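C-di-GMP synthase (Capnocytophaga granulosa, PDB 6WT9) synthesises the second messenger 3',3'-c-di-GMP from two GTP in a CBASS antiphage defence system, signalling bacterial cell death upon infection. Local coordinates at residues N33-Y38 with S286-L291; S7-N12 with L42-L47; L69-I74 with Q159-V164; P173-I178 with D188-N193. All coordinates share one frame; numbering follows the deposited sequence.

Contact 1: residues N33-Y38 with S286-L291; sequences NPDVKY and SNKYQL
K288 places CG between its backbone N and carbonyl carbon (chi1 48°) and then runs straight out, carrying NZ to N33 and D35. D35 adopts the same kind of first torsion (chi1 59°), which turns its carboxylate to face the incoming side chains. The ammonium donates to N33 OD1 over 2.6 Å from K288 NZ, while D35 OD1 accepts a longer bond, 3.3 Å from K288 NZ, through its syn lone pair as part of a salt bridge. The other carboxylate oxygen, D35 OD2, takes the hydroxyl of Y289 at 2.6 Å from Y289 OH, met 35° out of the carboxylate plane. V36 CG1 packs against the same phenol, 3.2 Å from Y289 OH. The loop between helices 23-32 and 40-49 here meets the loop leading into helix 291-304, which is shaped by an Asx motif: N287 OD1 accepts from Q290 N at 2.9 Å, and Q290 OE1 in turn accepts from N287 N. K288 CG lies over the centre of one face of the Y289 ring, and both side chains extend toward 33-38. T46 of helix 40-49 also bonds Y289 OH, and F29 O accepts from N33 ND2, fixing the amide that presents OD1 to the lysine.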
loop_
_atom_site.group_PDB
_atom_site.type_symbol
_atom_site.label_atom_id
_atom_site.label_comp_id
_atom_site.label_asym_id
_atom_site.label_seq_id
_atom_site.Cartn_x
_atom_site.Cartn_y
_atom_site.Cartn_z
ATOM N N ASN A 33 17.351 -14.033 9.772
ATOM C CA ASN A 33 17.985 -12.871 10.399
ATOM C C ASN A 33 18.521 -13.262 11.767
ATOM O O ASN A 33 18.039 -12.785 12.803
ATOM C CB ASN A 33 16.996 -11.709 10.511
ATOM C CG ASN A 33 16.401 -11.318 9.173
ATOM O OD1 ASN A 33 17.006 -10.566 8.408
ATOM N ND2 ASN A 33 15.203 -11.821 8.887
ATOM N N PRO A 34 19.541 -14.124 11.816
ATOM C CA PRO A 34 20.079 -14.549 13.117
ATOM C C PRO A 34 20.755 -13.433 13.896
ATOM O O PRO A 34 21.038 -13.620 15.087
ATOM C CB PRO A 34 21.084 -15.644 12.742
ATOM C CG PRO A 34 21.526 -15.278 11.366
ATOM C CD PRO A 34 20.314 -14.684 10.690
ATOM N N ASP A 35 21.012 -12.279 13.274
ATOM C CA ASP A 35 21.718 -11.206 13.968
ATOM C C ASP A 35 20.820 -10.456 14.946
ATOM O O ASP A 35 21.324 -9.802 15.868
ATOM C CB ASP A 35 22.308 -10.220 12.958
ATOM C CG ASP A 35 21.246 -9.596 12.066
ATOM O OD1 ASP A 35 20.448 -10.351 11.467
ATOM O OD2 ASP A 35 21.201 -8.353 11.966
ATOM N N VAL A 36 19.501 -10.528 14.766
ATOM C CA VAL A 36 18.586 -9.683 15.524
ATOM C C VAL A 36 18.381 -10.263 16.915
ATOM O O VAL A 36 17.764 -9.629 17.777
ATOM C CB VAL A 36 17.245 -9.529 14.789
ATOM C CG1 VAL A 36 17.492 -9.047 13.375
ATOM C CG2 VAL A 36 16.489 -10.853 14.770
ATOM N N LYS A 37 18.908 -11.466 17.141
ATOM C CA LYS A 37 18.710 -12.159 18.409
ATOM C C LYS A 37 19.242 -11.345 19.583
ATOM O O LYS A 37 20.331 -10.764 19.520
ATOM C CB LYS A 37 19.388 -13.527 18.367
ATOM C CG LYS A 37 18.782 -14.456 17.338
ATOM C CD LYS A 37 19.363 -15.848 17.431
ATOM C CE LYS A 37 18.321 -16.878 17.050
ATOM N NZ LYS A 37 17.073 -16.670 17.831
ATOM N N TYR A 38 18.449 -11.303 20.656
ATOM C CA TYR A 38 18.811 -10.628 21.903
ATOM C C TYR A 38 19.065 -9.135 21.699
ATOM O O TYR A 38 19.828 -8.518 22.446
ATOM C CB TYR A 38 20.024 -11.297 22.558
ATOM C CG TYR A 38 19.955 -12.808 22.546
ATOM C CD1 TYR A 38 19.098 -13.490 23.401
ATOM C CD2 TYR A 38 20.744 -13.553 21.679
ATOM C CE1 TYR A 38 19.028 -14.871 23.392
ATOM C CE2 TYR A 38 20.680 -14.936 21.662
ATOM C CZ TYR A 38 19.820 -15.589 22.521
ATOM O OH TYR A 38 19.753 -16.964 22.510
ATOM N N SER A 286 23.001 -1.257 -0.097
ATOM C CA SER A 286 22.801 -1.065 1.332
ATOM C C SER A 286 22.100 -2.267 1.951
ATOM O O SER A 286 21.205 -2.864 1.346
ATOM C CB SER A 286 21.982 0.201 1.578
ATOM O OG SER A 286 22.578 1.317 0.943
ATOM N N ASN A 287 22.507 -2.622 3.169
ATOM C CA ASN A 287 21.808 -3.665 3.901
ATOM C C ASN A 287 20.560 -3.081 4.562
ATOM O O ASN A 287 20.270 -1.886 4.461
ATOM C CB ASN A 287 22.742 -4.341 4.911
ATOM C CG ASN A 287 23.237 -3.399 6.007
ATOM O OD1 ASN A 287 22.467 -2.656 6.616
ATOM N ND2 ASN A 287 24.538 -3.445 6.272
ATOM N N LYS A 288 19.813 -3.943 5.257
ATOM C CA LYS A 288 18.532 -3.532 5.823
ATOM C C LYS A 288 18.695 -2.379 6.807
ATOM O O LYS A 288 17.901 -1.432 6.801
ATOM C CB LYS A 288 17.853 -4.726 6.496
ATOM C CG LYS A 288 18.774 -5.514 7.413
ATOM C CD LYS A 288 18.084 -6.730 8.002
ATOM C CE LYS A 288 19.051 -7.540 8.856
ATOM N NZ LYS A 288 18.388 -8.700 9.513
ATOM N N TYR A 289 19.727 -2.432 7.652
ATOM C CA TYR A 289 19.894 -1.399 8.670
ATOM C C TYR A 289 20.337 -0.076 8.058
ATOM O O TYR A 289 19.918 0.995 8.511
ATOM C CB TYR A 289 20.892 -1.869 9.726
ATOM C CG TYR A 289 20.466 -3.147 10.405
ATOM C CD1 TYR A 289 19.132 -3.375 10.715
ATOM C CD2 TYR A 289 21.391 -4.132 10.716
ATOM C CE1 TYR A 289 18.733 -4.544 11.330
ATOM C CE2 TYR A 289 21.002 -5.304 11.330
ATOM C CZ TYR A 289 19.672 -5.504 11.635
ATOM O OH TYR A 289 19.280 -6.671 12.245
ATOM N N GLN A 290 21.177 -0.128 7.023
ATOM C CA GLN A 290 21.650 1.086 6.370
ATOM C C GLN A 290 20.555 1.808 5.598
ATOM O O GLN A 290 20.764 2.957 5.192
ATOM C CB GLN A 290 22.814 0.749 5.438
ATOM C CG GLN A 290 24.039 0.216 6.168
ATOM C CD GLN A 290 24.998 -0.504 5.247
ATOM O OE1 GLN A 290 24.614 -0.977 4.178
ATOM N NE2 GLN A 290 26.258 -0.595 5.659
ATOM N N LEU A 291 19.401 1.175 5.383
ATOM C CA LEU A 291 18.290 1.872 4.751
ATOM C C LEU A 291 17.706 2.956 5.651
ATOM O O LEU A 291 17.075 3.889 5.142
ATOM C CB LEU A 291 17.198 0.877 4.354
ATOM C CG LEU A 291 17.607 -0.210 3.357
ATOM C CD1 LEU A 291 16.461 -1.178 3.114
ATOM C CD2 LEU A 291 18.074 0.411 2.048
#

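Contact 2: residues S7-N12 with L42-L47; sequences SALFEN and LKYITL
F10 lays one face of its ring against K43, whose CB sits 3.8 Å from the F10 ring centroid and 22° off the ring normal, a CH-pi contact displaced toward the rim. On the next turn of the same helix L47 meets the ring, L47 CD2 being 3.7 Å from F10 CE1. The phenyl is thus held between successive turns of helix 40-49. Y44 reaches back the other way: L9 CB touches the phenol at 3.6 Å from Y44 CE1, and L9 CD1 lies over a ring face. F10 and Y44 both hold CG anti to the backbone N (chi1 175° for F10), which swings each ring off its own helix and into the interface. The backbones are closest where these two aromatics sit, with F10 CA and Y44 CA 4.8 Å apart. The short helical segments have axes 8.7 Å apart at closest approach and crossing at 31°; L9, F10, L47 and the K43 methylenes make the interface largely apolar. Farther out, Y44 OH is hydrogen-bonded to D259. F29 and F30 of helix 23-32 cover F10, L13 extends the row of contacts on helix 6-17, and L256 and F252 of helix 245-259 back Y44 and I45.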
loop_
_atom_site.group_PDB
_atom_site.type_symbol
_atom_site.label_atom_id
_atom_site.label_comp_id
_atom_site.label_asym_id
_atom_site.label_seq_id
_atom_site.Cartn_x
_atom_site.Cartn_y
_atom_site.Cartn_z
ATOM N N SER A 7 10.973 -3.817 22.557
ATOM C CA SER A 7 10.453 -5.140 22.889
ATOM C C SER A 7 8.939 -5.194 22.717
ATOM O O SER A 7 8.401 -6.132 22.117
ATOM C CB SER A 7 10.841 -5.511 24.320
ATOM O OG SER A 7 10.195 -6.706 24.729
ATOM N N ALA A 8 8.234 -4.192 23.246
ATOM C CA ALA A 8 6.783 -4.149 23.095
ATOM C C ALA A 8 6.388 -3.829 21.658
ATOM O O ALA A 8 5.399 -4.364 21.145
ATOM C CB ALA A 8 6.183 -3.126 24.059
ATOM N N LEU A 9 7.149 -2.955 20.993
ATOM C CA LEU A 9 6.859 -2.641 19.598
ATOM C C LEU A 9 7.074 -3.856 18.703
ATOM O O LEU A 9 6.344 -4.053 17.726
ATOM C CB LEU A 9 7.724 -1.468 19.136
ATOM C CG LEU A 9 7.352 -0.081 19.663
ATOM C CD1 LEU A 9 8.460 0.918 19.364
ATOM C CD2 LEU A 9 6.039 0.390 19.059
ATOM N N PHE A 10 8.073 -4.683 19.021
ATOM C CA PHE A 10 8.319 -5.879 18.221
ATOM C C PHE A 10 7.192 -6.893 18.378
ATOM O O PHE A 10 6.743 -7.484 17.389
ATOM C CB PHE A 10 9.658 -6.507 18.603
ATOM C CG PHE A 10 9.928 -7.815 17.917
ATOM C CD1 PHE A 10 10.221 -7.852 16.565
ATOM C CD2 PHE A 10 9.894 -9.004 18.625
ATOM C CE1 PHE A 10 10.470 -9.048 15.931
ATOM C CE2 PHE A 10 10.143 -10.205 17.995
ATOM C CZ PHE A 10 10.431 -10.226 16.645
ATOM N N GLU A 11 6.731 -7.118 19.612
ATOM C CA GLU A 11 5.619 -8.036 19.839
ATOM C C GLU A 11 4.364 -7.562 19.120
ATOM O O GLU A 11 3.700 -8.338 18.424
ATOM C CB GLU A 11 5.347 -8.183 21.336
ATOM C CG GLU A 11 6.281 -9.133 22.058
ATOM C CD GLU A 11 5.876 -9.353 23.503
ATOM O OE1 GLU A 11 5.313 -8.419 24.113
ATOM O OE2 GLU A 11 6.111 -10.462 24.025
ATOM N N ASN A 12 4.023 -6.280 19.285
ATOM C CA ASN A 12 2.859 -5.727 18.602
ATOM C C ASN A 12 2.996 -5.850 17.091
ATOM O O ASN A 12 2.012 -6.104 16.388
ATOM C CB ASN A 12 2.663 -4.265 19.010
ATOM C CG ASN A 12 1.437 -3.644 18.370
ATOM O OD1 ASN A 12 0.326 -3.782 18.875
ATOM N ND2 ASN A 12 1.635 -2.956 17.250
ATOM N N LEU A 42 17.006 -4.141 16.615
ATOM C CA LEU A 42 17.225 -4.802 15.332
ATOM C C LEU A 42 16.045 -5.684 14.948
ATOM O O LEU A 42 15.738 -5.816 13.758
ATOM C CB LEU A 42 18.510 -5.632 15.371
ATOM C CG LEU A 42 19.814 -4.905 15.699
ATOM C CD1 LEU A 42 20.991 -5.860 15.592
ATOM C CD2 LEU A 42 20.013 -3.693 14.797
ATOM N N LYS A 43 15.383 -6.297 15.933
ATOM C CA LYS A 43 14.200 -7.105 15.649
ATOM C C LYS A 43 13.086 -6.249 15.066
ATOM O O LYS A 43 12.453 -6.621 14.071
ATOM C CB LYS A 43 13.711 -7.797 16.921
ATOM C CG LYS A 43 14.666 -8.798 17.537
ATOM C CD LYS A 43 14.040 -9.398 18.789
ATOM C CE LYS A 43 14.950 -10.409 19.456
ATOM N NZ LYS A 43 14.297 -11.004 20.657
ATOM N N TYR A 44 12.826 -5.096 15.687
ATOM C CA TYR A 44 11.742 -4.233 15.236
ATOM C C TYR A 44 12.008 -3.699 13.836
ATOM O O TYR A 44 11.109 -3.692 12.989
ATOM C CB TYR A 44 11.547 -3.087 16.231
ATOM C CG TYR A 44 10.476 -2.096 15.840
ATOM C CD1 TYR A 44 9.132 -2.433 15.911
ATOM C CD2 TYR A 44 10.810 -0.818 15.410
ATOM C CE1 TYR A 44 8.150 -1.529 15.558
ATOM C CE2 TYR A 44 9.836 0.092 15.056
ATOM C CZ TYR A 44 8.507 -0.267 15.132
ATOM O OH TYR A 44 7.534 0.639 14.780
ATOM N N ILE A 45 13.240 -3.262 13.570
ATOM C CA ILE A 45 13.572 -2.727 12.255
ATOM C C ILE A 45 13.495 -3.818 11.194
ATOM O O ILE A 45 12.949 -3.605 10.105
ATOM C CB ILE A 45 14.961 -2.064 12.285
ATOM C CG1 ILE A 45 14.971 -0.888 13.264
ATOM C CG2 ILE A 45 15.362 -1.593 10.896
ATOM C CD1 ILE A 45 16.358 -0.366 13.565
ATOM N N THR A 46 14.033 -5.004 11.492
ATOM C CA THR A 46 14.043 -6.079 10.504
ATOM C C THR A 46 12.632 -6.549 10.177
ATOM O O THR A 46 12.314 -6.806 9.010
ATOM C CB THR A 46 14.889 -7.252 11.002
ATOM O OG1 THR A 46 16.223 -6.806 11.272
ATOM C CG2 THR A 46 14.938 -8.348 9.952
ATOM N N LEU A 47 11.769 -6.663 11.188
ATOM C CA LEU A 47 10.402 -7.100 10.933
ATOM C C LEU A 47 9.581 -6.012 10.252
ATOM O O LEU A 47 8.724 -6.320 9.417
ATOM C CB LEU A 47 9.732 -7.537 12.235
ATOM C CG LEU A 47 8.371 -8.212 12.063
ATOM C CD1 LEU A 47 8.468 -9.340 11.048
ATOM C CD2 LEU A 47 7.851 -8.731 13.395
#

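Contact 3: residues L69-I74 with Q159-V164; sequences LHLQDI and QKLSSV
This is a mainly apolar contact in the nucleotidyltransferase domain between the C-terminal ends of two helices, 54-71 with the turn after it and 147-164. H70 and V164 meet through a CH-pi contact: V164 CG1 stands 3.5 Å from the H70 ring centroid and 16° off the normal, offset toward the rim. Deeper in, L71 CD2 packs at 3.9 Å against L161 CG, and the two leucine side chains run at about a right angle. K160 lies between H70 and I74. Its chain bends at chi2 (67°) and again at chi3, folding the methylenes over the end of helix 54-71, with K160 CE 3.4 Å from H70 O. I74 CG2 packs against the root of the same side chain, 3.8 Å from K160 CB. L71 and L161 both reach I189 of strand 185-194, so the pair continues into the sheet. The K160 ammonium binds a water at 2.6 Å from K160 NZ, and that water donates to D73 O. The D73 carboxylate remains beyond salt-bridge range, D73 OD2 being 4.2 Å from K160 NZ. Any attraction between the two charges is probably weaker than in a direct salt bridge; the lysine couples to the turn chiefly through hydrocarbon and water.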
loop_
_atom_site.group_PDB
_atom_site.type_symbol
_atom_site.label_atom_id
_atom_site.label_comp_id
_atom_site.label_asym_id
_atom_site.label_seq_id
_atom_site.Cartn_x
_atom_site.Cartn_y
_atom_site.Cartn_z
ATOM N N LEU A 69 -15.584 -14.027 -8.981
ATOM C CA LEU A 69 -16.424 -15.090 -9.528
ATOM C C LEU A 69 -17.903 -14.808 -9.295
ATOM O O LEU A 69 -18.743 -15.144 -10.138
ATOM C CB LEU A 69 -16.037 -16.438 -8.921
ATOM C CG LEU A 69 -14.644 -16.979 -9.254
ATOM C CD1 LEU A 69 -14.473 -18.389 -8.705
ATOM C CD2 LEU A 69 -14.390 -16.948 -10.755
ATOM N N HIS A 70 -18.244 -14.204 -8.153
ATOM C CA HIS A 70 -19.637 -13.853 -7.900
ATOM C C HIS A 70 -20.110 -12.756 -8.846
ATOM O O HIS A 70 -21.247 -12.795 -9.330
ATOM C CB HIS A 70 -19.819 -13.423 -6.444
ATOM C CG HIS A 70 -19.817 -14.563 -5.474
ATOM N ND1 HIS A 70 -20.802 -15.528 -5.458
ATOM C CD2 HIS A 70 -18.953 -14.891 -4.485
ATOM C CE1 HIS A 70 -20.544 -16.403 -4.502
ATOM N NE2 HIS A 70 -19.427 -16.039 -3.896
ATOM N N LEU A 71 -19.254 -11.769 -9.119
ATOM C CA LEU A 71 -19.632 -10.703 -10.041
ATOM C C LEU A 71 -19.703 -11.201 -11.479
ATOM O O LEU A 71 -20.477 -10.665 -12.281
ATOM C CB LEU A 71 -18.651 -9.539 -9.924
ATOM C CG LEU A 71 -18.686 -8.796 -8.588
ATOM C CD1 LEU A 71 -17.698 -7.636 -8.581
ATOM C CD2 LEU A 71 -20.096 -8.305 -8.294
ATOM N N GLN A 72 -18.914 -12.219 -11.825
ATOM C CA GLN A 72 -18.996 -12.821 -13.150
ATOM C C GLN A 72 -20.293 -13.587 -13.370
ATOM O O GLN A 72 -20.502 -14.112 -14.468
ATOM C CB GLN A 72 -17.799 -13.745 -13.383
ATOM C CG GLN A 72 -16.494 -13.003 -13.618
ATOM C CD GLN A 72 -15.305 -13.934 -13.741
ATOM O OE1 GLN A 72 -15.342 -15.072 -13.276
ATOM N NE2 GLN A 72 -14.241 -13.454 -14.375
ATOM N N ASP A 73 -21.154 -13.666 -12.360
ATOM C CA ASP A 73 -22.476 -14.254 -12.498
ATOM C C ASP A 73 -23.551 -13.228 -12.835
ATOM O O ASP A 73 -24.714 -13.610 -12.993
ATOM C CB ASP A 73 -22.868 -14.990 -11.210
ATOM C CG ASP A 73 -22.035 -16.233 -10.966
ATOM O OD1 ASP A 73 -21.223 -16.591 -11.845
ATOM O OD2 ASP A 73 -22.193 -16.855 -9.893
ATOM N N ILE A 74 -23.205 -11.943 -12.951
ATOM C CA ILE A 74 -24.232 -10.924 -13.138
ATOM C C ILE A 74 -23.748 -9.765 -14.006
ATOM O O ILE A 74 -24.562 -9.063 -14.618
ATOM C CB ILE A 74 -24.742 -10.420 -11.772
ATOM C CG1 ILE A 74 -26.023 -9.599 -11.938
ATOM C CG2 ILE A 74 -23.666 -9.615 -11.057
ATOM C CD1 ILE A 74 -26.623 -9.132 -10.631
ATOM N N GLN A 159 -26.515 -5.684 -5.773
ATOM C CA GLN A 159 -27.507 -6.742 -5.615
ATOM C C GLN A 159 -26.841 -8.092 -5.386
ATOM O O GLN A 159 -27.193 -8.822 -4.453
ATOM C CB GLN A 159 -28.415 -6.788 -6.843
ATOM C CG GLN A 159 -29.480 -7.869 -6.787
ATOM C CD GLN A 159 -30.399 -7.838 -7.994
ATOM O OE1 GLN A 159 -30.308 -6.943 -8.836
ATOM N NE2 GLN A 159 -31.292 -8.818 -8.083
ATOM N N LYS A 160 -25.866 -8.437 -6.229
ATOM C CA LYS A 160 -25.201 -9.731 -6.115
ATOM C C LYS A 160 -24.415 -9.837 -4.812
ATOM O O LYS A 160 -24.545 -10.824 -4.078
ATOM C CB LYS A 160 -24.286 -9.955 -7.319
ATOM C CG LYS A 160 -23.198 -10.997 -7.099
ATOM C CD LYS A 160 -23.775 -12.395 -6.946
ATOM C CE LYS A 160 -24.464 -12.858 -8.219
ATOM N NZ LYS A 160 -24.953 -14.261 -8.087
ATOM N N LEU A 161 -23.597 -8.828 -4.506
ATOM C CA LEU A 161 -22.741 -8.907 -3.326
ATOM C C LEU A 161 -23.560 -8.901 -2.041
ATOM O O LEU A 161 -23.253 -9.647 -1.104
ATOM C CB LEU A 161 -21.729 -7.763 -3.333
ATOM C CG LEU A 161 -20.712 -7.825 -4.476
ATOM C CD1 LEU A 161 -19.773 -6.626 -4.440
ATOM C CD2 LEU A 161 -19.932 -9.130 -4.436
ATOM N N SER A 162 -24.606 -8.072 -1.974
ATOM C CA SER A 162 -25.483 -8.091 -0.807
ATOM C C SER A 162 -26.212 -9.417 -0.664
ATOM O O SER A 162 -26.631 -9.769 0.443
ATOM C CB SER A 162 -26.502 -6.952 -0.883
ATOM O OG SER A 162 -25.856 -5.697 -0.995
ATOM N N SER A 163 -26.368 -10.159 -1.759
ATOM C CA SER A 163 -27.019 -11.459 -1.730
ATOM C C SER A 163 -26.070 -12.599 -1.388
ATOM O O SER A 163 -26.532 -13.666 -0.969
ATOM C CB SER A 163 -27.682 -11.737 -3.082
ATOM O OG SER A 163 -27.901 -13.120 -3.262
ATOM N N VAL A 164 -24.766 -12.402 -1.552
ATOM C CA VAL A 164 -23.782 -13.442 -1.285
ATOM C C VAL A 164 -23.171 -13.299 0.104
ATOM O O VAL A 164 -22.998 -14.291 0.813
ATOM C CB VAL A 164 -22.689 -13.430 -2.375
ATOM C CG1 VAL A 164 -21.504 -14.279 -1.952
ATOM C CG2 VAL A 164 -23.258 -13.927 -3.692
HETATM O O HOH W 1 -26.157 -14.652 -10.353
#

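Contact 4: residues P173-I178 with D188-N193; sequences PKAIKI and DIVIAN
I176 and I189 form the antiparallel hydrogen-bonded pair that joins these two strands. I176 N donates to I189 O over 2.8 Å with an N-H...O angle of 167°, and I189 N returns to I176 O over 2.6 Å at 150°; both donors lie in the acceptor's carbonyl plane. Two weaker CA-H...O contacts flank them: D188 CA sits 3.2 Å from I176 O, and A175 CA approaches I189 O from the other side of the pair. The next pair, K177 with D188, is non-hydrogen-bonded, and the strand segments run at 158° to each other.

Charge reinforces that pair. K177 NZ makes a salt bridge to the syn lone pair of D188 OD1, 3.0 Å from K177 NZ, while D186 offers a weak, long second partner. The lysine gets there by extending with CG anti to the backbone N and bending only at its last torsion.

Apolar contacts line the face of I176, I178 and I189: I178 CG2 touches I189 at 4.0 Å from I189 CD1, and I176 and I189 pack CB against CB. L161 of helix 147-164 covers I189. On the other face, with K177 and D188, A175 CB meets V190 CG2 at 4.0 Å. Where the strands part, a water accepts from I191 N at 2.7 Å.

The whole is a beta hairpin of the nucleotidyltransferase fold, strand 185-194 continuing parallel to strand 98-104. In this fold the catalytic acids come from a DxD motif on one strand and a third aspartate on a neighbouring strand; D99 on strand 98-104 and D188 beside it are consistent with two of them.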
loop_
_atom_site.group_PDB
_atom_site.type_symbol
_atom_site.label_atom_id
_atom_site.label_comp_id
_atom_site.label_asym_id
_atom_site.label_seq_id
_atom_site.Cartn_x
_atom_site.Cartn_y
_atom_site.Cartn_z
ATOM N N PRO A 173 -20.284 5.934 -1.862
ATOM C CA PRO A 173 -20.626 5.999 -3.291
ATOM C C PRO A 173 -19.479 5.686 -4.239
ATOM O O PRO A 173 -19.686 5.721 -5.457
ATOM C CB PRO A 173 -21.084 7.456 -3.457
ATOM C CG PRO A 173 -20.305 8.200 -2.434
ATOM C CD PRO A 173 -20.182 7.272 -1.254
ATOM N N LYS A 174 -18.280 5.387 -3.740
ATOM C CA LYS A 174 -17.161 5.051 -4.608
ATOM C C LYS A 174 -16.721 3.598 -4.506
ATOM O O LYS A 174 -15.942 3.149 -5.355
ATOM C CB LYS A 174 -15.955 5.958 -4.314
ATOM C CG LYS A 174 -16.060 7.360 -4.898
ATOM C CD LYS A 174 -14.725 8.085 -4.804
ATOM C CE LYS A 174 -14.793 9.282 -3.866
ATOM N NZ LYS A 174 -15.581 10.405 -4.443
ATOM N N ALA A 175 -17.191 2.853 -3.508
ATOM C CA ALA A 175 -16.730 1.483 -3.339
ATOM C C ALA A 175 -17.750 0.685 -2.544
ATOM O O ALA A 175 -18.445 1.223 -1.679
ATOM C CB ALA A 175 -15.366 1.434 -2.641
ATOM N N ILE A 176 -17.825 -0.606 -2.856
ATOM C CA ILE A 176 -18.585 -1.578 -2.079
ATOM C C ILE A 176 -17.595 -2.381 -1.250
ATOM O O ILE A 176 -16.574 -2.844 -1.770
ATOM C CB ILE A 176 -19.410 -2.504 -2.991
ATOM C CG1 ILE A 176 -20.288 -1.688 -3.940
ATOM C CG2 ILE A 176 -20.262 -3.456 -2.159
ATOM C CD1 ILE A 176 -21.075 -2.539 -4.917
ATOM N N LYS A 177 -17.889 -2.547 0.037
ATOM C CA LYS A 177 -17.018 -3.281 0.947
ATOM C C LYS A 177 -17.748 -4.523 1.434
ATOM O O LYS A 177 -18.850 -4.423 1.982
ATOM C CB LYS A 177 -16.591 -2.410 2.131
ATOM C CG LYS A 177 -15.566 -3.071 3.040
ATOM C CD LYS A 177 -15.061 -2.115 4.107
ATOM C CE LYS A 177 -13.870 -2.701 4.850
ATOM N NZ LYS A 177 -12.715 -2.953 3.940
ATOM N N ILE A 178 -17.134 -5.689 1.233
ATOM C CA ILE A 178 -17.709 -6.953 1.668
ATOM C C ILE A 178 -16.760 -7.604 2.663
ATOM O O ILE A 178 -15.571 -7.286 2.734
ATOM C CB ILE A 178 -18.001 -7.910 0.490
ATOM C CG1 ILE A 178 -16.701 -8.392 -0.166
ATOM C CG2 ILE A 178 -18.909 -7.238 -0.531
ATOM C CD1 ILE A 178 -16.252 -9.781 0.281
ATOM N N ASP A 188 -12.744 -4.546 -1.116
ATOM C CA ASP A 188 -13.423 -3.366 -1.633
ATOM C C ASP A 188 -13.577 -3.500 -3.142
ATOM O O ASP A 188 -12.661 -3.958 -3.832
ATOM C CB ASP A 188 -12.655 -2.089 -1.290
ATOM C CG ASP A 188 -12.655 -1.789 0.198
ATOM O OD1 ASP A 188 -13.129 -2.643 0.977
ATOM O OD2 ASP A 188 -12.185 -0.700 0.591
ATOM N N ILE A 189 -14.741 -3.103 -3.649
ATOM C CA ILE A 189 -15.084 -3.250 -5.059
ATOM C C ILE A 189 -15.336 -1.861 -5.628
ATOM O O ILE A 189 -16.220 -1.141 -5.149
ATOM C CB ILE A 189 -16.309 -4.159 -5.260
ATOM C CG1 ILE A 189 -16.015 -5.583 -4.777
ATOM C CG2 ILE A 189 -16.733 -4.169 -6.720
ATOM C CD1 ILE A 189 -16.353 -5.835 -3.318
ATOM N N VAL A 190 -14.572 -1.492 -6.653
ATOM C CA VAL A 190 -14.610 -0.156 -7.236
ATOM C C VAL A 190 -15.043 -0.264 -8.693
ATOM O O VAL A 190 -14.536 -1.111 -9.435
ATOM C CB VAL A 190 -13.243 0.542 -7.118
ATOM C CG1 VAL A 190 -13.291 1.923 -7.745
ATOM C CG2 VAL A 190 -12.816 0.628 -5.661
ATOM N N ILE A 191 -15.974 0.600 -9.097
ATOM C CA ILE A 191 -16.506 0.633 -10.455
ATOM C C ILE A 191 -15.806 1.748 -11.219
ATOM O O ILE A 191 -15.755 2.891 -10.750
ATOM C CB ILE A 191 -18.030 0.846 -10.446
ATOM C CG1 ILE A 191 -18.714 -0.193 -9.552
ATOM C CG2 ILE A 191 -18.591 0.806 -11.857
ATOM C CD1 ILE A 191 -18.444 -1.626 -9.956
ATOM N N ALA A 192 -15.274 1.428 -12.398
ATOM C CA ALA A 192 -14.504 2.398 -13.165
ATOM C C ALA A 192 -14.597 2.073 -14.651
ATOM O O ALA A 192 -15.190 1.068 -15.056
ATOM C CB ALA A 192 -13.044 2.428 -12.698
ATOM N N ASN A 193 -14.009 2.948 -15.466
ATOM C CA ASN A 193 -13.827 2.707 -16.891
ATOM C C ASN A 193 -12.494 3.304 -17.322
ATOM O O ASN A 193 -11.866 4.073 -16.589
ATOM C CB ASN A 193 -14.981 3.286 -17.722
ATOM C CG ASN A 193 -14.969 4.801 -17.766
ATOM O OD1 ASN A 193 -14.555 5.461 -16.812
ATOM N ND2 ASN A 193 -15.430 5.363 -18.877
HETATM O O HOH W 2 -16.524 2.951 -7.789
#

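Overall arrangement
The four contacts fall into two pairs at far ends of the chain. Contacts 1 and 2 have centres 12 Å apart; contact 1 touches helix 40-49, which carries one side of contact 2: T46 OG1 lies 3.2 Å from Y289 OH, and K43 CG packs 3.2 Å from V36 O. Contacts 3 and 4, centres 13 Å apart, join through the core, with L161 CD1 3.7 Å from I189 CD1: the helix end of contact 3 lies against the hairpin of contact 4. Contact 4 carries D188, probably one of the catalytic acids, whereas contacts 1 and 2 lie on the opposite side of the chain's centre, their centres about 40 Å and 35 Å from that of contact 4.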